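Local coordinates for protein similar to hydroxylamine oxidoreductase (Kuenenia stuttgartiensis, PDB 6H5L) that probably acts as a multihaem reductase, passing electrons along a series of heme c groups in a complex with a partner cytochrome, at residues I70-E75 against N139-P144; G300-G305 against A341-W346; D333-E338 against L366-F371. All coordinates share one frame; numbering follows the deposited sequence.

Interaction 1: residues I70-E75 against N139-P144; sequences IFIEQE and NQIRMP. With HEC (heme c), chain C.
I72, in the last turn of helix 69-73, faces N139 with their CA atoms 5.8 Å apart, where the chain enters the short strand 140-141 through a G1 beta bulge. The helix ends here in a Schellman motif with E75, at positive phi, as its C-prime residue; E75 N bonds back to I72 O at 3.0 Å. No hydrogen bond joins the two segments, and the contact rests on side-chain packing. With CG1 beside its backbone N (chi1 -50°) and the chain then extended, I72 drives its terminal methyl across: CD1 lies 3.5 Å from Q140 C and 3.6 Å from I141 CD1. Its CG2 branch rests on N139, and the two side chains pass each other in opposite directions. E73 crosses N139 at about a right angle, laying its CG methylene against the amide, whose plane stands 86° from the carboxylate.

Both segments also line the pocket of one heme c (chain C). The ring of F71 is sandwiched, with I70 CG2 over one face and heme methyl CMC 3.6 Å above the centre of the other. Were the phenyl ring cut back to an alanine here, heme CMC and I70 CG2 would probably lose the surface they share, opening a gap at the heme edge. From the second segment, I141 brings CG1 to 3.7 Å from heme CHB, while the bent chain of M143 sets CE 3.6 Å from heme CMA. Strand 140-141 pairs antiparallel with strand 134-135, and R142 continues the backbone bonding to H133 at the end of helix 129-133. F130 of that helix also touches I72, and Y18 and I79 of a partner cytochrome chain pack on I70 and F71 of helix 69-73.

Interaction 2: residues G300-G305 against A341-W346; sequences GIWRMG and AKRSYW. With HEC (heme c), chain I.
Carboxylate oxygen O2D of heme c (chain I) is gripped by two successive backbone amides, W302 N at 2.7 Å in a nearly straight bond (174°) and I301 N at 2.9 Å with a more bent one. Helix 337-350 packs against this propionate-binding loop, 300-305, and ends at C350, the first cysteine of a CxxCH motif (C350, C353, H354) belonging to another heme of this multihaem cytochrome. Between loop and helix, I301 CD1 packs on K342 CB and lies 3.7 Å from R343 N. K342 slides past I301 in the opposite direction, and its fully extended chain carries NZ to G300 O at 3.2 Å, almost in line with the carbonyl bond (169°).

R343, with CG anti to its backbone N (chi1 172°) and the chain then bent twice, brings NH2 to 3.7 Å from O1D, the second oxygen of the same carboxylate, a proximity rather than a bond; its salt-bridge partner is D367. W346 gives NE1 to K299 O and turns one face to the porphyrin: heme methyl CMD sits 3.5 Å above the indole plane, offset toward the rim, and W346 CZ3 comes to 3.4 Å from heme CHD.

Interaction 3: residues D333-E338 against L366-F371; sequences DIYSEE and LDQFMF
I334 and D367 bring the backbones closest, their CA atoms 8.2 Å apart, where a type I beta turn from D333 to S336 lies beside one face of helix 356-389. No hydrogen bond crosses, and the meeting is made by side chains around F371. Its CZ lies 4.0 Å from I334 CG1 and 3.8 Å from Y335 CE2, so one corner of the phenyl ring touches both central residues of the turn. With F371 CG beside its own backbone N (chi1 -75°), the ring reaches out to the turn, and Y335 OH meets its edge in the ring plane, 3.4 Å from F371 CE2. I334 slides past F371 in the opposite direction, whereas Y335 comes across it at a slant; I334 CG2 also covers one face of the Y335 ring, over its centre.

The turn leads straight into helix 337-350, its last residue, S336, being the N-cap: S336 OG accepts from N339 N. D333 O receives both S336 N, at 3.3 Å, and S336 OG, at 3.2 Å, from the same face of its carbonyl plane, and N339 ND2 adds a further bond. On the helix side, W302 packs edge-to-face with F371, and Y194 of another copy of this protein rests on Q368 and F369.

In the fold
Interactions 2 and 3 form one continuous region, with centres about 8 Å apart, while interaction 1 lies on the opposite side of the chain's centre, its own centre about 45 Å from that of interaction 2 and about 53 Å from that of interaction 3. D367 joins the near pair: its OD2 makes a salt bridge with R343 NH1 at 2.7 Å and its OD1 probably accepts a hydrogen bond from W302 NE1 at 2.8 Å. The carboxylate thus links helix 356-389 to both segments of interaction 2, consistent with a second-shell position for heme c of chain I. Interaction 1 serves a different heme c, so these contacts border separate members of the chain's heme array.

Interaction 1: residues I70-E75 against N139-P144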
loop_
_atom_site.group_PDB
_atom_site.type_symbol
_atom_site.label_atom_id
_atom_site.label_comp_id
_atom_site.label_asym_id
_atom_site.label_seq_id
_atom_site.Cartn_x
_atom_site.Cartn_y
_atom_site.Cartn_z
ATOM N N ILE A 70 34.171 30.426 26.019
ATOM C CA ILE A 70 34.634 29.129 26.510
ATOM C C ILE A 70 34.136 27.995 25.621
ATOM O O ILE A 70 34.822 26.979 25.450
ATOM C CB ILE A 70 34.216 28.928 27.981
ATOM C CG1 ILE A 70 34.808 27.624 28.522
ATOM C CG2 ILE A 70 32.699 28.946 28.127
ATOM C CD1 ILE A 70 34.459 27.337 29.957
ATOM N N PHE A 71 32.948 28.147 25.030
ATOM C CA PHE A 71 32.446 27.116 24.129
ATOM C C PHE A 71 33.202 27.120 22.806
ATOM O O PHE A 71 33.350 26.065 22.177
ATOM C CB PHE A 71 30.949 27.311 23.897
ATOM C CG PHE A 71 30.170 27.557 25.158
ATOM C CD1 PHE A 71 30.072 26.574 26.131
ATOM C CD2 PHE A 71 29.534 28.769 25.372
ATOM C CE1 PHE A 71 29.359 26.798 27.292
ATOM C CE2 PHE A 71 28.819 29.000 26.530
ATOM C CZ PHE A 71 28.731 28.012 27.492
ATOM N N ILE A 72 33.681 28.285 22.370
ATOM C CA ILE A 72 34.518 28.351 21.178
ATOM C C ILE A 72 35.947 27.929 21.498
ATOM O O ILE A 72 36.584 27.212 20.717
ATOM C CB ILE A 72 34.476 29.766 20.573
ATOM C CG1 ILE A 72 33.033 30.249 20.414
ATOM C CG2 ILE A 72 35.204 29.801 19.234
ATOM C CD1 ILE A 72 32.934 31.707 20.046
ATOM N N GLU A 73 36.468 28.362 22.649
ATOM C CA GLU A 73 37.872 28.130 22.975
ATOM C C GLU A 73 38.201 26.648 23.093
ATOM O O GLU A 73 39.307 26.231 22.735
ATOM C CB GLU A 73 38.227 28.855 24.274
ATOM C CG GLU A 73 38.767 30.260 24.054
ATOM C CD GLU A 73 38.678 31.129 25.290
ATOM O OE1 GLU A 73 38.179 30.646 26.328
ATOM O OE2 GLU A 73 39.103 32.301 25.216
ATOM N N GLN A 74 37.261 25.835 23.570
ATOM C CA GLN A 74 37.470 24.399 23.680
ATOM C C GLN A 74 36.724 23.624 22.601
ATOM O O GLN A 74 36.570 22.403 22.723
ATOM C CB GLN A 74 37.073 23.914 25.076
ATOM C CG GLN A 74 37.937 24.507 26.179
ATOM C CD GLN A 74 37.594 23.972 27.555
ATOM O OE1 GLN A 74 37.245 22.802 27.713
ATOM N NE2 GLN A 74 37.696 24.830 28.562
ATOM N N GLU A 75 36.268 24.313 21.549
ATOM C CA GLU A 75 35.675 23.680 20.367
ATOM C C GLU A 75 34.525 22.750 20.743
ATOM O O GLU A 75 34.395 21.641 20.220
ATOM C CB GLU A 75 36.740 22.942 19.552
ATOM C CG GLU A 75 37.845 23.855 19.034
ATOM C CD GLU A 75 39.002 23.095 18.422
ATOM O OE1 GLU A 75 38.986 22.867 17.193
ATOM O OE2 GLU A 75 39.925 22.720 19.175
ATOM N N ASN A 139 37.741 34.233 19.103
ATOM C CA ASN A 139 36.922 33.475 20.050
ATOM C C ASN A 139 35.657 34.245 20.427
ATOM O O ASN A 139 35.362 34.478 21.601
ATOM C CB ASN A 139 37.731 33.093 21.292
ATOM C CG ASN A 139 38.718 31.972 21.023
ATOM O OD1 ASN A 139 38.411 31.016 20.310
ATOM N ND2 ASN A 139 39.912 32.085 21.593
ATOM N N GLN A 140 34.902 34.642 19.405
ATOM C CA GLN A 140 33.647 35.354 19.589
ATOM C C GLN A 140 32.627 34.831 18.587
ATOM O O GLN A 140 32.977 34.198 17.588
ATOM C CB GLN A 140 33.827 36.870 19.423
ATOM C CG GLN A 140 34.665 37.527 20.511
ATOM C CD GLN A 140 35.026 38.963 20.176
ATOM O OE1 GLN A 140 35.038 39.353 19.009
ATOM N NE2 GLN A 140 35.320 39.757 21.200
ATOM N N ILE A 141 31.354 35.099 18.870
ATOM C CA ILE A 141 30.276 34.727 17.959
ATOM C C ILE A 141 30.180 35.766 16.849
ATOM O O ILE A 141 30.425 36.961 17.059
ATOM C CB ILE A 141 28.945 34.568 18.726
ATOM C CG1 ILE A 141 28.498 33.103 18.731
ATOM C CG2 ILE A 141 27.846 35.447 18.137
ATOM C CD1 ILE A 141 29.473 32.160 19.396
ATOM N N ARG A 142 29.831 35.301 15.649
ATOM C CA ARG A 142 29.829 36.117 14.443
ATOM C C ARG A 142 28.525 35.923 13.684
ATOM O O ARG A 142 27.981 34.814 13.637
ATOM C CB ARG A 142 31.010 35.753 13.531
ATOM C CG ARG A 142 31.134 36.615 12.288
ATOM C CD ARG A 142 31.588 35.808 11.078
ATOM N NE ARG A 142 32.730 34.947 11.375
ATOM C CZ ARG A 142 32.725 33.624 11.246
ATOM N NH1 ARG A 142 31.638 33.002 10.810
ATOM N NH2 ARG A 142 33.809 32.920 11.540
ATOM N N MET A 143 28.021 37.016 13.100
ATOM C CA MET A 143 26.941 36.947 12.127
ATOM C C MET A 143 27.560 36.672 10.765
ATOM O O MET A 143 28.271 37.520 10.213
ATOM C CB MET A 143 26.105 38.229 12.108
ATOM C CG MET A 143 25.132 38.353 13.270
ATOM S SD MET A 143 23.909 37.029 13.337
ATOM C CE MET A 143 24.297 36.306 14.927
ATOM N N PRO A 144 27.314 35.498 10.188
ATOM C CA PRO A 144 27.985 35.132 8.934
ATOM C C PRO A 144 27.465 35.955 7.764
ATOM O O PRO A 144 26.296 35.858 7.378
ATOM C CB PRO A 144 27.656 33.641 8.780
ATOM C CG PRO A 144 26.391 33.474 9.524
ATOM C CD PRO A 144 26.422 34.432 10.676
HETATM FE FE HEC C . 24.492 30.743 21.911
HETATM C CHA HEC C . 23.036 33.808 21.506
HETATM C CHB HEC C . 25.617 30.845 18.665
HETATM C CHC HEC C . 26.390 27.972 22.492
HETATM C CHD HEC C . 22.685 30.143 24.745
HETATM N NA HEC C . 24.378 32.091 20.376
HETATM C C1A HEC C . 23.672 33.279 20.404
HETATM C C2A HEC C . 23.726 33.867 19.078
HETATM C C3A HEC C . 24.435 33.046 18.293
HETATM C C4A HEC C . 24.861 31.913 19.093
HETATM C CMA HEC C . 24.754 33.255 16.797
HETATM C CAA HEC C . 23.064 35.201 18.660
HETATM C CBA HEC C . 24.072 36.346 18.625
HETATM C CGA HEC C . 23.326 37.629 18.362
HETATM O O1A HEC C . 22.069 37.611 18.408
HETATM O O2A HEC C . 23.983 38.671 18.107
HETATM N NB HEC C . 25.718 29.576 20.761
HETATM C C1B HEC C . 26.156 29.880 19.486
HETATM C C2B HEC C . 27.279 29.016 19.179
HETATM C C3B HEC C . 27.486 28.217 20.234
HETATM C C4B HEC C . 26.512 28.557 21.251
HETATM C CMB HEC C . 28.058 29.020 17.843
HETATM C CAB HEC C . 28.568 27.124 20.385
HETATM C CBB HEC C . 29.983 27.741 20.456
HETATM N NC HEC C . 24.481 29.275 23.326
HETATM C C1C HEC C . 25.452 28.301 23.446
HETATM C C2C HEC C . 25.394 27.768 24.792
HETATM C C3C HEC C . 24.296 28.281 25.383
HETATM C C4C HEC C . 23.746 29.295 24.494
HETATM C CMC HEC C . 26.228 26.547 25.252
HETATM C CAC HEC C . 23.754 27.954 26.799
HETATM C CBC HEC C . 24.797 28.244 27.902
HETATM N ND HEC C . 23.051 31.815 22.959
HETATM C C1D HEC C . 22.478 31.375 24.150
HETATM C C2D HEC C . 21.627 32.430 24.660
HETATM C C3D HEC C . 21.736 33.580 23.649
HETATM C C4D HEC C . 22.643 33.104 22.626
HETATM C CMD HEC C . 20.787 32.405 25.952
HETATM C CAD HEC C . 21.028 34.952 23.713
HETATM C CBD HEC C . 22.064 36.015 24.067
HETATM C CGD HEC C . 21.445 37.386 24.126
HETATM O O1D HEC C . 22.199 38.366 24.361
HETATM O O2D HEC C . 20.207 37.504 23.940
#

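Interaction 2: residues G300-G305 against A341-W346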
loop_
_atom_site.group_PDB
_atom_site.type_symbol
_atom_site.label_atom_id
_atom_site.label_comp_id
_atom_site.label_asym_id
_atom_site.label_seq_id
_atom_site.Cartn_x
_atom_site.Cartn_y
_atom_site.Cartn_z
ATOM N N GLY A 300 18.435 42.977 -17.141
ATOM C CA GLY A 300 17.610 44.171 -17.022
ATOM C C GLY A 300 17.888 45.185 -18.117
ATOM O O GLY A 300 19.035 45.420 -18.505
ATOM N N ILE A 301 16.808 45.790 -18.622
ATOM C CA ILE A 301 16.876 46.792 -19.686
ATOM C C ILE A 301 16.264 48.114 -19.255
ATOM O O ILE A 301 16.905 49.169 -19.359
ATOM C CB ILE A 301 16.205 46.291 -20.995
ATOM C CG1 ILE A 301 16.908 45.005 -21.500
ATOM C CG2 ILE A 301 16.207 47.369 -22.058
ATOM C CD1 ILE A 301 16.218 44.366 -22.696
ATOM N N TRP A 302 15.022 48.060 -18.807
ATOM C CA TRP A 302 14.293 49.262 -18.349
ATOM C C TRP A 302 14.509 49.406 -16.852
ATOM O O TRP A 302 13.908 50.252 -16.293
ATOM C CB TRP A 302 12.801 49.153 -18.643
ATOM C CG TRP A 302 12.391 49.337 -20.063
ATOM C CD1 TRP A 302 12.064 48.355 -20.935
ATOM C CD2 TRP A 302 12.246 50.565 -20.781
ATOM N NE1 TRP A 302 11.713 48.881 -22.135
ATOM C CE2 TRP A 302 11.823 50.234 -22.078
ATOM C CE3 TRP A 302 12.423 51.908 -20.463
ATOM C CZ2 TRP A 302 11.582 51.194 -23.052
ATOM C CZ3 TRP A 302 12.182 52.854 -21.421
ATOM C CH2 TRP A 302 11.774 52.503 -22.698
ATOM N N ARG A 303 15.505 48.713 -16.336
ATOM C CA ARG A 303 15.838 48.467 -14.926
ATOM C C ARG A 303 14.710 48.845 -13.975
ATOM O O ARG A 303 13.836 48.070 -13.844
ATOM C CB ARG A 303 17.129 49.228 -14.638
ATOM C CG ARG A 303 18.209 48.967 -15.666
ATOM C CD ARG A 303 18.860 47.617 -15.634
ATOM N NE ARG A 303 19.295 47.265 -14.315
ATOM C CZ ARG A 303 20.509 47.373 -13.831
ATOM N NH1 ARG A 303 21.480 47.893 -14.532
ATOM N NH2 ARG A 303 20.758 46.935 -12.625
ATOM N N MET A 304 14.631 50.062 -13.488
ATOM C CA MET A 304 13.612 50.348 -12.491
ATOM C C MET A 304 12.388 51.027 -13.083
ATOM O O MET A 304 11.332 51.038 -12.439
ATOM C CB MET A 304 14.188 51.206 -11.358
ATOM C CG MET A 304 13.304 51.259 -10.108
ATOM S SD MET A 304 14.064 52.068 -8.686
ATOM C CE MET A 304 12.730 52.003 -7.489
ATOM N N GLY A 305 12.491 51.551 -14.302
ATOM C CA GLY A 305 11.446 52.362 -14.881
ATOM C C GLY A 305 11.591 53.840 -14.607
ATOM O O GLY A 305 10.723 54.620 -15.021
ATOM N N ALA A 341 20.599 42.475 -27.602
ATOM C CA ALA A 341 21.018 41.135 -27.204
ATOM C C ALA A 341 20.332 40.705 -25.913
ATOM O O ALA A 341 19.919 39.546 -25.781
ATOM C CB ALA A 341 22.536 41.082 -27.050
ATOM N N LYS A 342 20.209 41.622 -24.949
ATOM C CA LYS A 342 19.469 41.320 -23.727
ATOM C C LYS A 342 18.024 40.950 -24.036
ATOM O O LYS A 342 17.479 40.002 -23.457
ATOM C CB LYS A 342 19.515 42.513 -22.772
ATOM C CG LYS A 342 20.855 42.746 -22.096
ATOM C CD LYS A 342 20.762 43.923 -21.135
ATOM C CE LYS A 342 22.100 44.236 -20.492
ATOM N NZ LYS A 342 22.020 45.457 -19.639
ATOM N N ARG A 343 17.385 41.693 -24.943
ATOM C CA ARG A 343 16.019 41.372 -25.341
ATOM C C ARG A 343 15.946 39.993 -25.988
ATOM O O ARG A 343 14.976 39.254 -25.783
ATOM C CB ARG A 343 15.489 42.452 -26.287
ATOM C CG ARG A 343 14.146 42.146 -26.937
ATOM C CD ARG A 343 13.060 41.894 -25.904
ATOM N NE ARG A 343 12.987 42.956 -24.908
ATOM C CZ ARG A 343 12.355 44.112 -25.089
ATOM N NH1 ARG A 343 11.739 44.361 -26.237
ATOM N NH2 ARG A 343 12.341 45.020 -24.125
ATOM N N SER A 344 16.972 39.623 -26.761
ATOM C CA SER A 344 16.996 38.296 -27.367
ATOM C C SER A 344 17.123 37.204 -26.314
ATOM O O SER A 344 16.547 36.122 -26.476
ATOM C CB SER A 344 18.142 38.192 -28.375
ATOM O OG SER A 344 19.398 38.179 -27.719
ATOM N N TYR A 345 17.863 37.467 -25.233
ATOM C CA TYR A 345 17.941 36.499 -24.144
ATOM C C TYR A 345 16.581 36.315 -23.484
ATOM O O TYR A 345 16.207 35.193 -23.123
ATOM C CB TYR A 345 18.979 36.939 -23.110
ATOM C CG TYR A 345 20.358 37.224 -23.671
ATOM C CD1 TYR A 345 20.800 36.618 -24.840
ATOM C CD2 TYR A 345 21.218 38.102 -23.022
ATOM C CE1 TYR A 345 22.058 36.883 -25.349
ATOM C CE2 TYR A 345 22.475 38.371 -23.523
ATOM C CZ TYR A 345 22.892 37.759 -24.687
ATOM O OH TYR A 345 24.145 38.025 -25.187
ATOM N N TRP A 346 15.829 37.406 -23.313
ATOM C CA TRP A 346 14.460 37.297 -22.818
ATOM C C TRP A 346 13.612 36.445 -23.750
ATOM O O TRP A 346 12.831 35.600 -23.295
ATOM C CB TRP A 346 13.837 38.685 -22.666
ATOM C CG TRP A 346 14.315 39.459 -21.477
ATOM C CD1 TRP A 346 15.146 40.542 -21.483
ATOM C CD2 TRP A 346 13.981 39.220 -20.105
ATOM N NE1 TRP A 346 15.353 40.989 -20.202
ATOM C CE2 TRP A 346 14.649 40.194 -19.336
ATOM C CE3 TRP A 346 13.185 38.274 -19.451
ATOM C CZ2 TRP A 346 14.545 40.250 -17.949
ATOM C CZ3 TRP A 346 13.083 38.332 -18.074
ATOM C CH2 TRP A 346 13.760 39.314 -17.338
HETATM FE FE HEC I . 10.218 40.291 -13.601
HETATM C CHA HEC I . 11.202 43.221 -14.953
HETATM C CHB HEC I . 11.024 41.435 -10.444
HETATM C CHC HEC I . 8.928 37.435 -12.191
HETATM C CHD HEC I . 9.998 38.808 -16.716
HETATM N NA HEC I . 10.884 42.043 -12.820
HETATM C C1A HEC I . 11.407 43.054 -13.601
HETATM C C2A HEC I . 12.203 43.901 -12.738
HETATM C C3A HEC I . 12.157 43.411 -11.499
HETATM C C4A HEC I . 11.325 42.231 -11.524
HETATM C CMA HEC I . 12.859 43.993 -10.254
HETATM C CAA HEC I . 12.976 45.151 -13.182
HETATM C CBA HEC I . 14.361 44.730 -13.652
HETATM C CGA HEC I . 14.341 44.569 -15.148
HETATM O O1A HEC I . 14.533 43.423 -15.628
HETATM O O2A HEC I . 14.122 45.583 -15.858
HETATM N NB HEC I . 10.062 39.546 -11.674
HETATM C C1B HEC I . 10.357 40.235 -10.514
HETATM C C2B HEC I . 9.830 39.487 -9.395
HETATM C C3B HEC I . 9.259 38.380 -9.871
HETATM C C4B HEC I . 9.387 38.396 -11.317
HETATM C CMB HEC I . 9.966 39.889 -7.912
HETATM C CAB HEC I . 8.572 37.276 -9.037
HETATM C CBB HEC I . 7.306 37.801 -8.321
HETATM N NC HEC I . 9.633 38.445 -14.316
HETATM C C1C HEC I . 9.050 37.445 -13.563
HETATM C C2C HEC I . 8.431 36.499 -14.474
HETATM C C3C HEC I . 8.868 36.790 -15.703
HETATM C C4C HEC I . 9.538 38.076 -15.644
HETATM C CMC HEC I . 7.869 35.127 -14.042
HETATM C CAC HEC I . 8.560 35.996 -16.995
HETATM C CBC HEC I . 7.065 36.115 -17.358
HETATM N ND HEC I . 10.565 40.911 -15.547
HETATM C C1D HEC I . 10.362 40.139 -16.689
HETATM C C2D HEC I . 10.599 40.967 -17.851
HETATM C C3D HEC I . 10.973 42.349 -17.299
HETATM C C4D HEC I . 10.931 42.217 -15.860
HETATM C CMD HEC I . 10.495 40.555 -19.335
HETATM C CAD HEC I . 11.338 43.607 -18.112
HETATM C CBD HEC I . 12.795 43.472 -18.546
HETATM C CGD HEC I . 13.234 44.702 -19.292
HETATM O O1D HEC I . 12.914 44.817 -20.503
HETATM O O2D HEC I . 13.912 45.563 -18.675
#

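Interaction 3: residues D333-E338 against L366-F371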
loop_
_atom_site.group_PDB
_atom_site.type_symbol
_atom_site.label_atom_id
_atom_site.label_comp_id
_atom_site.label_asym_id
_atom_site.label_seq_id
_atom_site.Cartn_x
_atom_site.Cartn_y
_atom_site.Cartn_z
ATOM N N ASP A 333 19.832 53.368 -23.696
ATOM C CA ASP A 333 19.610 53.199 -25.131
ATOM C C ASP A 333 18.902 51.864 -25.326
ATOM O O ASP A 333 19.528 50.802 -25.277
ATOM C CB ASP A 333 20.924 53.262 -25.899
ATOM C CG ASP A 333 20.720 53.348 -27.399
ATOM O OD1 ASP A 333 19.552 53.380 -27.840
ATOM O OD2 ASP A 333 21.729 53.388 -28.134
ATOM N N ILE A 334 17.586 51.921 -25.542
ATOM C CA ILE A 334 16.784 50.704 -25.645
ATOM C C ILE A 334 17.235 49.856 -26.828
ATOM O O ILE A 334 17.230 48.620 -26.763
ATOM C CB ILE A 334 15.288 51.063 -25.736
ATOM C CG1 ILE A 334 14.819 51.675 -24.416
ATOM C CG2 ILE A 334 14.448 49.846 -26.098
ATOM C CD1 ILE A 334 15.135 50.819 -23.209
ATOM N N TYR A 335 17.650 50.500 -27.919
ATOM C CA TYR A 335 18.002 49.800 -29.147
ATOM C C TYR A 335 19.512 49.741 -29.370
ATOM O O TYR A 335 19.975 49.696 -30.511
ATOM C CB TYR A 335 17.300 50.446 -30.338
ATOM C CG TYR A 335 15.796 50.435 -30.199
ATOM C CD1 TYR A 335 15.083 49.246 -30.296
ATOM C CD2 TYR A 335 15.090 51.604 -29.956
ATOM C CE1 TYR A 335 13.709 49.224 -30.162
ATOM C CE2 TYR A 335 13.714 51.591 -29.820
ATOM C CZ TYR A 335 13.028 50.398 -29.924
ATOM O OH TYR A 335 11.659 50.378 -29.791
ATOM N N SER A 336 20.287 49.737 -28.289
ATOM C CA SER A 336 21.716 49.504 -28.407
ATOM C C SER A 336 21.985 48.030 -28.696
ATOM O O SER A 336 21.129 47.164 -28.493
ATOM C CB SER A 336 22.441 49.926 -27.128
ATOM O OG SER A 336 22.111 49.068 -26.050
ATOM N N GLU A 337 23.196 47.750 -29.187
ATOM C CA GLU A 337 23.591 46.366 -29.431
ATOM C C GLU A 337 23.498 45.534 -28.158
ATOM O O GLU A 337 23.122 44.357 -28.201
ATOM C CB GLU A 337 25.009 46.312 -29.997
ATOM C CG GLU A 337 25.103 46.540 -31.494
ATOM C CD GLU A 337 26.514 46.350 -32.015
ATOM O OE1 GLU A 337 27.470 46.612 -31.255
ATOM O OE2 GLU A 337 26.669 45.931 -33.181
ATOM N N GLU A 338 23.828 46.136 -27.013
ATOM C CA GLU A 338 23.803 45.405 -25.751
ATOM C C GLU A 338 22.377 45.072 -25.329
ATOM O O GLU A 338 22.106 43.960 -24.860
ATOM C CB GLU A 338 24.509 46.221 -24.669
ATOM C CG GLU A 338 24.713 45.487 -23.358
ATOM C CD GLU A 338 25.203 46.403 -22.253
ATOM O OE1 GLU A 338 24.870 47.606 -22.286
ATOM O OE2 GLU A 338 25.924 45.923 -21.354
ATOM N N LEU A 366 5.673 46.340 -24.297
ATOM C CA LEU A 366 6.271 46.863 -23.072
ATOM C C LEU A 366 7.134 48.083 -23.363
ATOM O O LEU A 366 7.095 49.074 -22.624
ATOM C CB LEU A 366 7.099 45.778 -22.383
ATOM C CG LEU A 366 8.040 46.242 -21.268
ATOM C CD1 LEU A 366 7.255 46.784 -20.082
ATOM C CD2 LEU A 366 8.970 45.114 -20.834
ATOM N N ASP A 367 7.924 48.026 -24.439
ATOM C CA ASP A 367 8.733 49.178 -24.826
ATOM C C ASP A 367 7.857 50.369 -25.194
ATOM O O ASP A 367 8.146 51.507 -24.805
ATOM C CB ASP A 367 9.649 48.805 -25.993
ATOM C CG ASP A 367 10.609 47.681 -25.650
ATOM O OD1 ASP A 367 10.980 47.554 -24.464
ATOM O OD2 ASP A 367 10.993 46.926 -26.568
ATOM N N GLN A 368 6.776 50.124 -25.939
ATOM C CA GLN A 368 5.893 51.214 -26.342
ATOM C C GLN A 368 5.201 51.840 -25.141
ATOM O O GLN A 368 5.038 53.065 -25.082
ATOM C CB GLN A 368 4.864 50.712 -27.353
ATOM C CG GLN A 368 5.456 50.360 -28.704
ATOM C CD GLN A 368 6.218 51.518 -29.321
ATOM O OE1 GLN A 368 7.313 51.342 -29.853
ATOM N NE2 GLN A 368 5.637 52.712 -29.255
ATOM N N PHE A 369 4.782 51.021 -24.174
ATOM C CA PHE A 369 4.186 51.565 -22.959
ATOM C C PHE A 369 5.176 52.447 -22.212
ATOM O O PHE A 369 4.805 53.503 -21.686
ATOM C CB PHE A 369 3.691 50.432 -22.057
ATOM C CG PHE A 369 3.189 50.898 -20.718
ATOM C CD1 PHE A 369 1.869 51.288 -20.554
ATOM C CD2 PHE A 369 4.039 50.948 -19.622
ATOM C CE1 PHE A 369 1.406 51.719 -19.323
ATOM C CE2 PHE A 369 3.582 51.381 -18.394
ATOM C CZ PHE A 369 2.264 51.764 -18.243
ATOM N N MET A 370 6.441 52.030 -22.153
ATOM C CA MET A 370 7.440 52.805 -21.423
ATOM C C MET A 370 7.789 54.096 -22.155
ATOM O O MET A 370 8.049 55.125 -21.517
ATOM C CB MET A 370 8.687 51.956 -21.192
ATOM C CG MET A 370 8.459 50.821 -20.220
ATOM S SD MET A 370 7.831 51.445 -18.653
ATOM C CE MET A 370 9.331 52.092 -17.921
ATOM N N PHE A 371 7.804 54.063 -23.488
ATOM C CA PHE A 371 8.079 55.278 -24.251
ATOM C C PHE A 371 6.996 56.324 -24.020
ATOM O O PHE A 371 7.292 57.504 -23.797
ATOM C CB PHE A 371 8.206 54.944 -25.739
ATOM C CG PHE A 371 9.496 54.265 -26.099
ATOM C CD1 PHE A 371 10.686 54.643 -25.499
ATOM C CD2 PHE A 371 9.519 53.243 -27.035
ATOM C CE1 PHE A 371 11.875 54.019 -25.828
ATOM C CE2 PHE A 371 10.706 52.614 -27.366
ATOM C CZ PHE A 371 11.885 53.003 -26.762
#